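Bile salt hydrolase/transferase (Clostridium perfringens, PDB 2RLC) hydrolyses the amide bond of glycine- and taurine-conjugated bile salts, releasing free bile acids, and can also rejoin cholate with taurine. Local coordinates at residues F15-D20 / T275-C280; D20-F25 / E269-L274; A259-S264 / N291-N296. All blocks are in the same frame, centred on the assembly; numbering follows the deposited sequence. Where two conformers were deposited one is given.

Interaction 1: F15-D20 / T275-C280. With CHD (cholic acid), chain D.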
loop_
_atom_site.group_PDB
_atom_site.type_symbol
_atom_site.label_atom_id
_atom_site.label_comp_id
_atom_site.label_asym_id
_atom_site.label_seq_id
_atom_site.Cartn_x
_atom_site.Cartn_y
_atom_site.Cartn_z
ATOM N N PHE A 15 5.158 18.982 -23.813
ATOM C CA PHE A 15 4.320 19.396 -22.700
ATOM C C PHE A 15 2.880 19.041 -23.012
ATOM O O PHE A 15 2.398 19.286 -24.117
ATOM C CB PHE A 15 4.463 20.898 -22.427
ATOM C CG PHE A 15 3.513 21.419 -21.388
ATOM C CD1 PHE A 15 3.637 21.040 -20.051
ATOM C CD2 PHE A 15 2.490 22.295 -21.742
ATOM C CE1 PHE A 15 2.751 21.526 -19.087
ATOM C CE2 PHE A 15 1.604 22.786 -20.788
ATOM C CZ PHE A 15 1.731 22.401 -19.459
ATOM N N GLY A 16 2.198 18.445 -22.045
ATOM C CA GLY A 16 0.820 18.031 -22.257
ATOM C C GLY A 16 0.149 17.487 -21.022
ATOM O O GLY A 16 0.625 17.684 -19.900
ATOM N N ARG A 17 -0.959 16.785 -21.239
ATOM C CA ARG A 17 -1.824 16.376 -20.146
ATOM C C ARG A 17 -2.801 15.281 -20.530
ATOM O O ARG A 17 -3.145 15.119 -21.707
ATOM C CB ARG A 17 -2.610 17.588 -19.626
ATOM C CG ARG A 17 -3.452 18.316 -20.693
ATOM C CD ARG A 17 -4.905 17.822 -20.735
ATOM N NE ARG A 17 -5.578 18.012 -19.452
ATOM C CZ ARG A 17 -6.041 19.178 -19.009
ATOM N NH1 ARG A 17 -5.919 20.274 -19.747
ATOM N NH2 ARG A 17 -6.634 19.249 -17.825
ATOM N N ASN A 18 -3.230 14.538 -19.515
ATOM C CA ASN A 18 -4.447 13.746 -19.563
ATOM C C ASN A 18 -5.608 14.634 -19.144
ATOM O O ASN A 18 -5.512 15.349 -18.142
ATOM C CB ASN A 18 -4.365 12.578 -18.579
ATOM C CG ASN A 18 -3.571 11.403 -19.114
ATOM O OD1 ASN A 18 -3.283 11.313 -20.305
ATOM N ND2 ASN A 18 -3.230 10.480 -18.223
HETATM N N MSE A 19 -6.695 14.585 -19.910
HETATM C CA MSE A 19 -7.949 15.220 -19.528
HETATM C C MSE A 19 -8.852 14.155 -18.927
HETATM O O MSE A 19 -9.329 13.274 -19.640
HETATM C CB MSE A 19 -8.623 15.865 -20.742
HETATM C CG MSE A 19 -10.069 16.317 -20.510
HETATM SE SE MSE A 19 -10.192 17.722 -19.173
HETATM C CE MSE A 19 -9.247 19.108 -20.136
ATOM N N ASP A 20 -9.074 14.241 -17.616
ATOM C CA ASP A 20 -9.877 13.258 -16.895
ATOM C C ASP A 20 -11.194 13.872 -16.433
ATOM O O ASP A 20 -11.244 14.535 -15.395
ATOM C CB ASP A 20 -9.107 12.708 -15.683
ATOM C CG ASP A 20 -7.725 12.182 -16.045
ATOM O OD1 ASP A 20 -7.514 11.772 -17.209
ATOM O OD2 ASP A 20 -6.850 12.174 -15.153
ATOM N N THR A 275 -10.105 9.168 -18.784
ATOM C CA THR A 275 -9.175 9.995 -19.529
ATOM C C THR A 275 -9.732 10.162 -20.934
ATOM O O THR A 275 -9.592 9.282 -21.789
ATOM C CB THR A 275 -7.757 9.398 -19.530
ATOM O OG1 THR A 275 -7.281 9.348 -18.181
ATOM C CG2 THR A 275 -6.802 10.256 -20.361
ATOM N N GLN A 276 -10.396 11.296 -21.139
ATOM C CA GLN A 276 -11.085 11.595 -22.388
ATOM C C GLN A 276 -10.102 11.789 -23.524
ATOM O O GLN A 276 -10.309 11.273 -24.624
ATOM C CB GLN A 276 -11.977 12.830 -22.227
ATOM C CG GLN A 276 -13.090 12.658 -21.193
ATOM C CD GLN A 276 -14.242 11.790 -21.685
ATOM O OE1 GLN A 276 -14.245 11.313 -22.823
ATOM N NE2 GLN A 276 -15.229 11.576 -20.818
ATOM N N TYR A 277 -9.034 12.535 -23.251
ATOM C CA TYR A 277 -7.952 12.706 -24.210
ATOM C C TYR A 277 -6.594 12.876 -23.546
ATOM O O TYR A 277 -6.494 13.201 -22.356
ATOM C CB TYR A 277 -8.244 13.850 -25.204
ATOM C CG TYR A 277 -8.118 15.265 -24.673
ATOM C CD1 TYR A 277 -6.874 15.910 -24.617
ATOM C CD2 TYR A 277 -9.246 15.982 -24.280
ATOM C CE1 TYR A 277 -6.760 17.217 -24.150
ATOM C CE2 TYR A 277 -9.142 17.292 -23.819
ATOM C CZ TYR A 277 -7.901 17.899 -23.750
ATOM O OH TYR A 277 -7.815 19.193 -23.290
ATOM N N THR A 278 -5.555 12.630 -24.334
ATOM C CA THR A 278 -4.186 12.898 -23.936
ATOM C C THR A 278 -3.553 13.776 -25.002
ATOM O O THR A 278 -3.497 13.394 -26.174
ATOM C CB THR A 278 -3.371 11.595 -23.781
ATOM O OG1 THR A 278 -3.991 10.755 -22.799
ATOM C CG2 THR A 278 -1.938 11.904 -23.351
ATOM N N SER A 279 -3.088 14.955 -24.595
ATOM C CA SER A 279 -2.411 15.864 -25.508
ATOM C C SER A 279 -0.921 15.912 -25.225
ATOM O O SER A 279 -0.486 15.750 -24.084
ATOM C CB SER A 279 -3.005 17.271 -25.435
ATOM O OG SER A 279 -2.844 17.840 -24.148
ATOM N N CYS A 280 -0.151 16.116 -26.285
ATOM C CA CYS A 280 1.284 16.320 -26.184
ATOM C C CYS A 280 1.718 17.388 -27.177
ATOM O O CYS A 280 1.552 17.232 -28.387
ATOM C CB CYS A 280 2.035 15.015 -26.443
ATOM S SG CYS A 280 3.819 15.199 -26.312
HETATM C C1 CHD D . -18.565 25.576 -20.025
HETATM C C2 CHD D . -19.133 24.973 -18.739
HETATM C C3 CHD D . -19.533 26.061 -17.751
HETATM O O3 CHD D . -19.922 25.450 -16.518
HETATM C C4 CHD D . -18.365 27.009 -17.489
HETATM C C5 CHD D . -17.694 27.557 -18.762
HETATM C C6 CHD D . -16.486 28.424 -18.371
HETATM C C7 CHD D . -15.227 27.636 -17.987
HETATM O O7 CHD D . -15.373 27.150 -16.644
HETATM C C8 CHD D . -14.892 26.492 -18.963
HETATM C C9 CHD D . -16.128 25.642 -19.333
HETATM C C10 CHD D . -17.340 26.476 -19.806
HETATM C C11 CHD D . -15.763 24.468 -20.267
HETATM C C12 CHD D . -14.610 23.603 -19.735
HETATM O O12 CHD D . -15.060 22.850 -18.598
HETATM C C13 CHD D . -13.370 24.447 -19.387
HETATM C C14 CHD D . -13.822 25.536 -18.414
HETATM C C15 CHD D . -12.547 26.129 -17.801
HETATM C C16 CHD D . -11.558 24.947 -17.862
HETATM C C17 CHD D . -12.325 23.769 -18.494
HETATM C C18 CHD D . -12.736 25.010 -20.668
HETATM C C19 CHD D . -17.079 27.142 -21.158
HETATM C C20 CHD D . -11.387 22.705 -19.103
HETATM C C21 CHD D . -12.123 21.492 -19.672
HETATM C C22 CHD D . -10.310 22.231 -18.120
HETATM C C23 CHD D . -10.881 21.735 -16.786
HETATM O O25 CHD D . -10.944 19.723 -15.542
HETATM C C24 CHD D . -10.306 20.401 -16.377
HETATM O O26 CHD D . -9.224 20.025 -16.879
#
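Met19, present as selenomethionine, lays its CB on one face of the Tyr277 ring in a CH-pi contact, 3.6 Å from CB to the ring centroid and off centre toward CE2. Its CG runs anti to the backbone N (chi1 169°) and the chain then bends twice, which brings the terminal CE over the centre of one face of the Arg17 guanidinium. In the plane of the Tyr277 ring, at its edge, sits Ser279 OG. The guanidinium is turned 64° from the Tyr277 ring, and the two side chains touch through the aliphatic Arg17 CD, 3.9 Å from Tyr277 CE1. Within its own plane Arg17 NE donates to Asn18 O at 3.0 Å, approaching that oxygen from above the carbonyl plane. Arg17 NH2 reaches cholate O26 at 2.9 Å and is hydrogen-bonded to Gly79 O; Asp68 takes a salt bridge from Arg17 NH1 and hydrogen bonds from Tyr277 OH and Ser279 OG, holding all three.

These residues sit on neighbouring antiparallel strands, 13-21 and 274-282, in one of the sheets of this Ntn-hydrolase fold, beside the oxidised cysteine nucleophile, residue 1, whose OD2 is hydrogen-bonded to Asp20 N. Arg17 and Ser279 form a hydrogen-bonded pair, and Met19 N meets Tyr277 O almost straight, at 178°.

On the opposite face the hydroxyls do the work. Thr278 OG1 donates to Asn18 OD1 at 2.7 Å, the two side chains lying side by side. Thr275 OG1 donates to Asp20 OD1 at 2.6 Å, reaching it from above the carboxylate plane, and also takes the N-H of Met260.

Interaction 2: D20-F25 / E269-L274. With CHD (cholic acid), chain D; SO4 (sulfate ion), chain B.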
loop_
_atom_site.group_PDB
_atom_site.type_symbol
_atom_site.label_atom_id
_atom_site.label_comp_id
_atom_site.label_asym_id
_atom_site.label_seq_id
_atom_site.Cartn_x
_atom_site.Cartn_y
_atom_site.Cartn_z
ATOM N N ASP A 20 -9.074 14.241 -17.616
ATOM C CA ASP A 20 -9.877 13.258 -16.895
ATOM C C ASP A 20 -11.194 13.872 -16.433
ATOM O O ASP A 20 -11.244 14.535 -15.395
ATOM C CB ASP A 20 -9.107 12.708 -15.683
ATOM C CG ASP A 20 -7.725 12.182 -16.045
ATOM O OD1 ASP A 20 -7.514 11.772 -17.209
ATOM O OD2 ASP A 20 -6.850 12.174 -15.153
ATOM N N ILE A 21 -12.253 13.656 -17.213
ATOM C CA ILE A 21 -13.595 14.179 -16.894
ATOM C C ILE A 21 -14.686 13.180 -17.292
ATOM O O ILE A 21 -14.434 12.263 -18.074
ATOM C CB ILE A 21 -13.875 15.554 -17.561
ATOM C CG1 ILE A 21 -13.594 15.496 -19.067
ATOM C CG2 ILE A 21 -13.078 16.672 -16.874
ATOM C CD1 ILE A 21 -13.868 16.792 -19.804
ATOM N N GLU A 22 -15.889 13.364 -16.753
ATOM C CA GLU A 22 -16.998 12.435 -16.997
ATOM C C GLU A 22 -17.982 12.935 -18.067
ATOM O O GLU A 22 -19.017 12.310 -18.312
ATOM C CB GLU A 22 -17.731 12.111 -15.684
ATOM C CG GLU A 22 -18.562 13.257 -15.090
ATOM C CD GLU A 22 -17.782 14.169 -14.149
ATOM O OE1 GLU A 22 -16.558 14.356 -14.334
ATOM O OE2 GLU A 22 -18.410 14.714 -13.214
ATOM N N TYR A 23 -17.636 14.049 -18.705
ATOM C CA TYR A 23 -18.517 14.714 -19.667
ATOM C C TYR A 23 -17.740 15.282 -20.858
ATOM O O TYR A 23 -16.510 15.337 -20.840
ATOM C CB TYR A 23 -19.307 15.832 -18.966
ATOM C CG TYR A 23 -18.434 16.856 -18.268
ATOM C CD1 TYR A 23 -17.977 17.987 -18.944
ATOM C CD2 TYR A 23 -18.061 16.691 -16.932
ATOM C CE1 TYR A 23 -17.170 18.930 -18.310
ATOM C CE2 TYR A 23 -17.250 17.626 -16.289
ATOM C CZ TYR A 23 -16.812 18.743 -16.984
ATOM O OH TYR A 23 -16.014 19.674 -16.360
ATOM N N SER A 24 -18.468 15.692 -21.893
ATOM C CA SER A 24 -17.891 16.431 -23.010
ATOM C C SER A 24 -18.057 17.918 -22.734
ATOM O O SER A 24 -19.087 18.339 -22.201
ATOM C CB SER A 24 -18.601 16.067 -24.318
ATOM O OG SER A 24 -18.252 16.960 -25.367
ATOM N N PHE A 25 -17.043 18.710 -23.075
ATOM C CA PHE A 25 -17.186 20.164 -23.003
ATOM C C PHE A 25 -17.277 20.819 -24.384
ATOM O O PHE A 25 -16.862 21.963 -24.571
ATOM C CB PHE A 25 -16.137 20.822 -22.080
ATOM C CG PHE A 25 -14.698 20.587 -22.478
ATOM C CD1 PHE A 25 -14.048 19.405 -22.133
ATOM C CD2 PHE A 25 -13.972 21.578 -23.134
ATOM C CE1 PHE A 25 -12.709 19.194 -22.471
ATOM C CE2 PHE A 25 -12.634 21.380 -23.477
ATOM C CZ PHE A 25 -12.001 20.183 -23.143
ATOM N N GLU A 269 -22.640 10.822 -9.102
ATOM C CA GLU A 269 -23.752 10.801 -10.060
ATOM C C GLU A 269 -23.755 9.546 -10.943
ATOM O O GLU A 269 -24.425 9.513 -11.981
ATOM C CB GLU A 269 -23.740 12.059 -10.937
ATOM C CG GLU A 269 -24.073 13.361 -10.208
ATOM C CD GLU A 269 -22.880 13.967 -9.486
ATOM O OE1 GLU A 269 -21.729 13.569 -9.777
ATOM O OE2 GLU A 269 -23.092 14.852 -8.627
ATOM N N GLU A 270 -23.002 8.528 -10.523
ATOM C CA GLU A 270 -22.918 7.229 -11.209
ATOM C C GLU A 270 -22.479 7.331 -12.677
ATOM O O GLU A 270 -23.016 6.644 -13.552
ATOM C CB GLU A 270 -24.232 6.445 -11.072
ATOM C CG GLU A 270 -24.471 5.864 -9.684
ATOM C CD GLU A 270 -25.825 5.192 -9.558
ATOM O OE1 GLU A 270 -26.851 5.860 -9.810
ATOM O OE2 GLU A 270 -25.860 3.995 -9.201
ATOM N N LYS A 271 -21.500 8.196 -12.926
ATOM C CA LYS A 271 -20.874 8.319 -14.240
ATOM C C LYS A 271 -19.406 7.922 -14.153
ATOM O O LYS A 271 -18.763 8.125 -13.121
ATOM C CB LYS A 271 -20.991 9.752 -14.766
ATOM C CG LYS A 271 -22.380 10.139 -15.251
ATOM C CD LYS A 271 -22.401 11.590 -15.720
ATOM C CE LYS A 271 -23.710 11.948 -16.409
ATOM N NZ LYS A 271 -23.847 11.297 -17.746
ATOM N N SER A 272 -18.884 7.354 -15.235
ATOM C CA SER A 272 -17.475 6.981 -15.289
ATOM C C SER A 272 -16.593 8.179 -15.602
ATOM O O SER A 272 -16.758 8.847 -16.626
ATOM C CB SER A 272 -17.233 5.857 -16.298
ATOM O OG SER A 272 -17.777 4.637 -15.831
ATOM N N ASP A 273 -15.666 8.450 -14.692
ATOM C CA ASP A 273 -14.631 9.437 -14.914
ATOM C C ASP A 273 -13.537 8.742 -15.713
ATOM O O ASP A 273 -13.000 7.721 -15.287
ATOM C CB ASP A 273 -14.090 9.931 -13.571
ATOM C CG ASP A 273 -13.301 11.222 -13.687
ATOM O OD1 ASP A 273 -13.288 11.840 -14.772
ATOM O OD2 ASP A 273 -12.690 11.621 -12.674
ATOM N N LEU A 274 -13.229 9.268 -16.890
ATOM C CA LEU A 274 -12.201 8.644 -17.709
ATOM C C LEU A 274 -11.242 9.659 -18.306
ATOM O O LEU A 274 -11.518 10.859 -18.308
ATOM C CB LEU A 274 -12.823 7.742 -18.783
ATOM C CG LEU A 274 -13.855 8.317 -19.749
ATOM C CD1 LEU A 274 -13.168 8.785 -21.008
ATOM C CD2 LEU A 274 -14.881 7.261 -20.086
HETATM C C1 CHD D . -18.565 25.576 -20.025
HETATM C C2 CHD D . -19.133 24.973 -18.739
HETATM C C3 CHD D . -19.533 26.061 -17.751
HETATM O O3 CHD D . -19.922 25.450 -16.518
HETATM C C4 CHD D . -18.365 27.009 -17.489
HETATM C C5 CHD D . -17.694 27.557 -18.762
HETATM C C6 CHD D . -16.486 28.424 -18.371
HETATM C C7 CHD D . -15.227 27.636 -17.987
HETATM O O7 CHD D . -15.373 27.150 -16.644
HETATM C C8 CHD D . -14.892 26.492 -18.963
HETATM C C9 CHD D . -16.128 25.642 -19.333
HETATM C C10 CHD D . -17.340 26.476 -19.806
HETATM C C11 CHD D . -15.763 24.468 -20.267
HETATM C C12 CHD D . -14.610 23.603 -19.735
HETATM O O12 CHD D . -15.060 22.850 -18.598
HETATM C C13 CHD D . -13.370 24.447 -19.387
HETATM C C14 CHD D . -13.822 25.536 -18.414
HETATM C C15 CHD D . -12.547 26.129 -17.801
HETATM C C16 CHD D . -11.558 24.947 -17.862
HETATM C C17 CHD D . -12.325 23.769 -18.494
HETATM C C18 CHD D . -12.736 25.010 -20.668
HETATM C C19 CHD D . -17.079 27.142 -21.158
HETATM C C20 CHD D . -11.387 22.705 -19.103
HETATM C C21 CHD D . -12.123 21.492 -19.672
HETATM C C22 CHD D . -10.310 22.231 -18.120
HETATM C C23 CHD D . -10.881 21.735 -16.786
HETATM O O25 CHD D . -10.944 19.723 -15.542
HETATM C C24 CHD D . -10.306 20.401 -16.377
HETATM O O26 CHD D . -9.224 20.025 -16.879
HETATM S S SO4 B . -20.274 5.665 -18.335
HETATM O O1 SO4 B . -20.069 4.657 -17.303
HETATM O O2 SO4 B . -20.503 6.957 -17.693
HETATM O O3 SO4 B . -19.086 5.736 -19.177
HETATM O O4 SO4 B . -21.432 5.305 -19.147
HETATM O O HOH W 1 -11.897 13.993 -12.912
HETATM O O HOH W 2 -20.825 13.102 -12.367
#
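Ile21 and Leu274 pair through their backbones as the strands 13-21 and 274-282 come apart, and both hydrogen bonds are weak: Ile21 N to Leu274 O is bent to 130°, and Leu274 N to Ile21 O is stretched to 3.4 Å. The CA-H of Asp20 adds a contact to that same Leu274 O.

Van der Waals contact is slight. Glu22 CB rests 3.5 Å from Ser272 O and also meets Lys271 CB. Farther along, in the loop after strand 13-21, cholate C21 stands over the centre of the Phe25 ring, with Phe25 CE1 3.7 Å from C21, so this loop forms part of the bile-acid pocket wall.

Two waters lie between polar atoms of the segments. One sits between Asp20 O, at 2.6 Å, and Asp273 OD2; the other joins Glu22 OE2 to Glu269 OE1. Sulfate, probably from the crystallisation liquor, is held by the nearly straight N-H of Ser272 and by Ser272 OG, 2.7 Å from sulfate O1.

The nearby carboxylates probably work against the contact. Asp273 turns its carboxylate toward Ile21, with CG opposite the backbone N (chi1 -164°), and Asp273 OD1 ends 4.1 Å from Glu22 OE1 with the two carboxylate planes 66° apart. With these two acids so near, the segments are probably joined more by water and backbone than by their side chains, and the crowding of negative charge may raise the acids' pKa values.

Interaction 3: A259-S264 / N291-N296; sequences AMVRGS and NTYENN. With SO4 (sulfate ion), chain B.
Tyr293 pushes its hydroxyl against the backbone of the 259-264 loop, and this is where the contact is tight. Arg262 N donates to Tyr293 OH at 2.9 Å and 165°, while Arg262 CB crowds the same oxygen at 3.2 Å. With CG anti to the backbone N (chi1 -164°), the ring extends from the turn that follows strand 287-292 straight to the loop. Met260 O meets the ring at its edge, 3.6 Å from Tyr293 CE2, and Val261 CG1 reaches the hydroxyl, its side chain crossing that of Tyr293 at about a right angle. The turn itself is braced by an ST motif, in which Thr292 OG1 accepts the N-H of Asn295.

The other side is looser. The Arg262 chain bends at chi3 and sets its guanidinium at 89° to the Tyr293 ring, with Arg262 NH2 no nearer than 3.8 Å to Tyr293 CD1. Glu294 OE2 stays 4.0 Å from Arg262 NH2, beyond a salt bridge. Sulfate O3 lies at the edge of the guanidinium, in its plane, and accepts from Arg262 NH1 at 2.7 Å.

A second subunit closes over this corner, so the loop bearing Met260, which touches the bound glycine, is joined to a subunit interface. Glu250 of that subunit makes a salt bridge to Arg262 NE and a hydrogen bond with Tyr293 OH, and its His253 stacks on the Tyr293 ring. The buried phenol oxygen is thus gripped from within its own chain and from across the interface, and Arg262 probably shares its positive charge between Glu250 of the neighbour and a sulfate likely to come from the crystallisation liquor.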
loop_
_atom_site.group_PDB
_atom_site.type_symbol
_atom_site.label_atom_id
_atom_site.label_comp_id
_atom_site.label_asym_id
_atom_site.label_seq_id
_atom_site.Cartn_x
_atom_site.Cartn_y
_atom_site.Cartn_z
ATOM N N ALA A 259 -3.876 6.995 -16.614
ATOM C CA ALA A 259 -5.142 7.216 -17.308
ATOM C C ALA A 259 -6.277 6.430 -16.658
ATOM O O ALA A 259 -6.103 5.267 -16.286
ATOM C CB ALA A 259 -5.011 6.840 -18.784
HETATM N N MSE A 260 -7.438 7.066 -16.528
HETATM C CA MSE A 260 -8.603 6.418 -15.935
HETATM C C MSE A 260 -9.326 5.548 -16.953
HETATM O O MSE A 260 -9.456 5.920 -18.121
HETATM C CB MSE A 260 -9.560 7.452 -15.350
HETATM C CG MSE A 260 -9.008 8.199 -14.156
HETATM SE SE MSE A 260 -10.184 9.659 -13.656
HETATM C CE MSE A 260 -8.981 10.622 -12.470
ATOM N N VAL A 261 -9.791 4.391 -16.490
ATOM C CA VAL A 261 -10.418 3.386 -17.338
ATOM C C VAL A 261 -11.914 3.330 -17.026
ATOM O O VAL A 261 -12.310 3.353 -15.856
ATOM C CB VAL A 261 -9.758 1.998 -17.110
ATOM C CG1 VAL A 261 -10.306 0.960 -18.075
ATOM C CG2 VAL A 261 -8.242 2.095 -17.257
ATOM N N ARG A 262 -12.736 3.263 -18.075
ATOM C CA ARG A 262 -14.192 3.257 -17.929
ATOM C C ARG A 262 -14.660 2.204 -16.931
ATOM O O ARG A 262 -14.222 1.056 -16.987
ATOM C CB ARG A 262 -14.871 3.019 -19.283
ATOM C CG ARG A 262 -16.346 3.397 -19.310
ATOM C CD ARG A 262 -17.015 2.981 -20.614
ATOM N NE ARG A 262 -16.468 3.683 -21.774
ATOM C CZ ARG A 262 -16.881 4.872 -22.207
ATOM N NH1 ARG A 262 -17.850 5.526 -21.575
ATOM N NH2 ARG A 262 -16.318 5.413 -23.280
ATOM N N GLY A 263 -15.538 2.614 -16.016
ATOM C CA GLY A 263 -16.155 1.697 -15.061
ATOM C C GLY A 263 -15.617 1.706 -13.641
ATOM O O GLY A 263 -16.368 1.442 -12.696
ATOM N N SER A 264 -14.326 2.009 -13.487
ATOM C CA SER A 264 -13.638 1.864 -12.193
ATOM C C SER A 264 -13.469 3.145 -11.370
ATOM O O SER A 264 -13.135 3.081 -10.183
ATOM C CB SER A 264 -12.282 1.166 -12.372
ATOM O OG SER A 264 -11.552 1.718 -13.450
ATOM N N ASN A 291 -4.510 12.125 -28.703
ATOM C CA ASN A 291 -5.419 11.016 -28.973
ATOM C C ASN A 291 -6.590 11.083 -28.001
ATOM O O ASN A 291 -6.636 11.975 -27.148
ATOM C CB ASN A 291 -4.693 9.659 -28.949
ATOM C CG ASN A 291 -4.154 9.281 -27.574
ATOM O OD1 ASN A 291 -4.415 9.947 -26.571
ATOM N ND2 ASN A 291 -3.401 8.184 -27.527
ATOM N N THR A 292 -7.547 10.172 -28.140
ATOM C CA THR A 292 -8.730 10.187 -27.285
ATOM C C THR A 292 -9.028 8.801 -26.742
ATOM O O THR A 292 -8.431 7.810 -27.176
ATOM C CB THR A 292 -9.979 10.708 -28.033
ATOM O OG1 THR A 292 -10.335 9.785 -29.073
ATOM C CG2 THR A 292 -9.721 12.092 -28.627
ATOM N N TYR A 293 -9.963 8.734 -25.798
ATOM C CA TYR A 293 -10.370 7.465 -25.225
ATOM C C TYR A 293 -10.912 6.527 -26.313
ATOM O O TYR A 293 -10.643 5.322 -26.305
ATOM C CB TYR A 293 -11.411 7.683 -24.127
ATOM C CG TYR A 293 -11.590 6.473 -23.253
ATOM C CD1 TYR A 293 -12.492 5.465 -23.602
ATOM C CD2 TYR A 293 -10.848 6.320 -22.081
ATOM C CE1 TYR A 293 -12.650 4.344 -22.809
ATOM C CE2 TYR A 293 -11.005 5.201 -21.278
ATOM C CZ TYR A 293 -11.907 4.218 -21.649
ATOM O OH TYR A 293 -12.060 3.105 -20.860
ATOM N N GLU A 294 -11.651 7.099 -27.260
ATOM C CA GLU A 294 -12.261 6.333 -28.342
ATOM C C GLU A 294 -11.268 5.987 -29.457
ATOM O O GLU A 294 -11.321 4.889 -30.023
ATOM C CB GLU A 294 -13.468 7.086 -28.907
ATOM C CG GLU A 294 -14.651 7.201 -27.944
ATOM C CD GLU A 294 -14.491 8.296 -26.892
ATOM O OE1 GLU A 294 -13.586 9.154 -27.024
ATOM O OE2 GLU A 294 -15.285 8.295 -25.927
ATOM N N ASN A 295 -10.373 6.923 -29.769
ATOM C CA ASN A 295 -9.370 6.730 -30.820
ATOM C C ASN A 295 -7.955 6.982 -30.308
ATOM O O ASN A 295 -7.543 8.129 -30.122
ATOM C CB ASN A 295 -9.667 7.622 -32.037
ATOM C CG ASN A 295 -8.646 7.452 -33.163
ATOM O OD1 ASN A 295 -7.901 6.468 -33.211
ATOM N ND2 ASN A 295 -8.620 8.411 -34.083
ATOM N N ASN A 296 -7.213 5.897 -30.100
ATOM C CA ASN A 296 -5.880 5.982 -29.514
ATOM C C ASN A 296 -4.781 6.409 -30.488
ATOM O O ASN A 296 -3.655 6.659 -30.061
ATOM C CB ASN A 296 -5.500 4.657 -28.842
ATOM C CG ASN A 296 -5.296 3.534 -29.841
ATOM O OD1 ASN A 296 -6.076 3.374 -30.778
ATOM N ND2 ASN A 296 -4.241 2.753 -29.647
HETATM S S SO4 B . -20.274 5.665 -18.335
HETATM O O1 SO4 B . -20.069 4.657 -17.303
HETATM O O2 SO4 B . -20.503 6.957 -17.693
HETATM O O3 SO4 B . -19.086 5.736 -19.177
HETATM O O4 SO4 B . -21.432 5.305 -19.147
#

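Interactions 1 and 2 share Asp20 and strand 13-21, with centres 14 Å apart: the first is the ordered middle of the strand pair, the second its frayed end, and both touch cholate. Interaction 3 lies about 10 Å from interaction 1 and 11 Å from interaction 2, measured between centres, beside the next strand of the same antiparallel sheet, 287-292. Along the chain come 15-20, 20-25, 259-264, 269-274, 275-280 and 291-296, so an N-terminal strand is paired with a C-terminal one. Gln276 ties the three together, through NE2 to Ile21 O and through O to Tyr293 N. Together the contacts reach from the bile-acid pocket to the second subunit, which touches interactions 2 and 3.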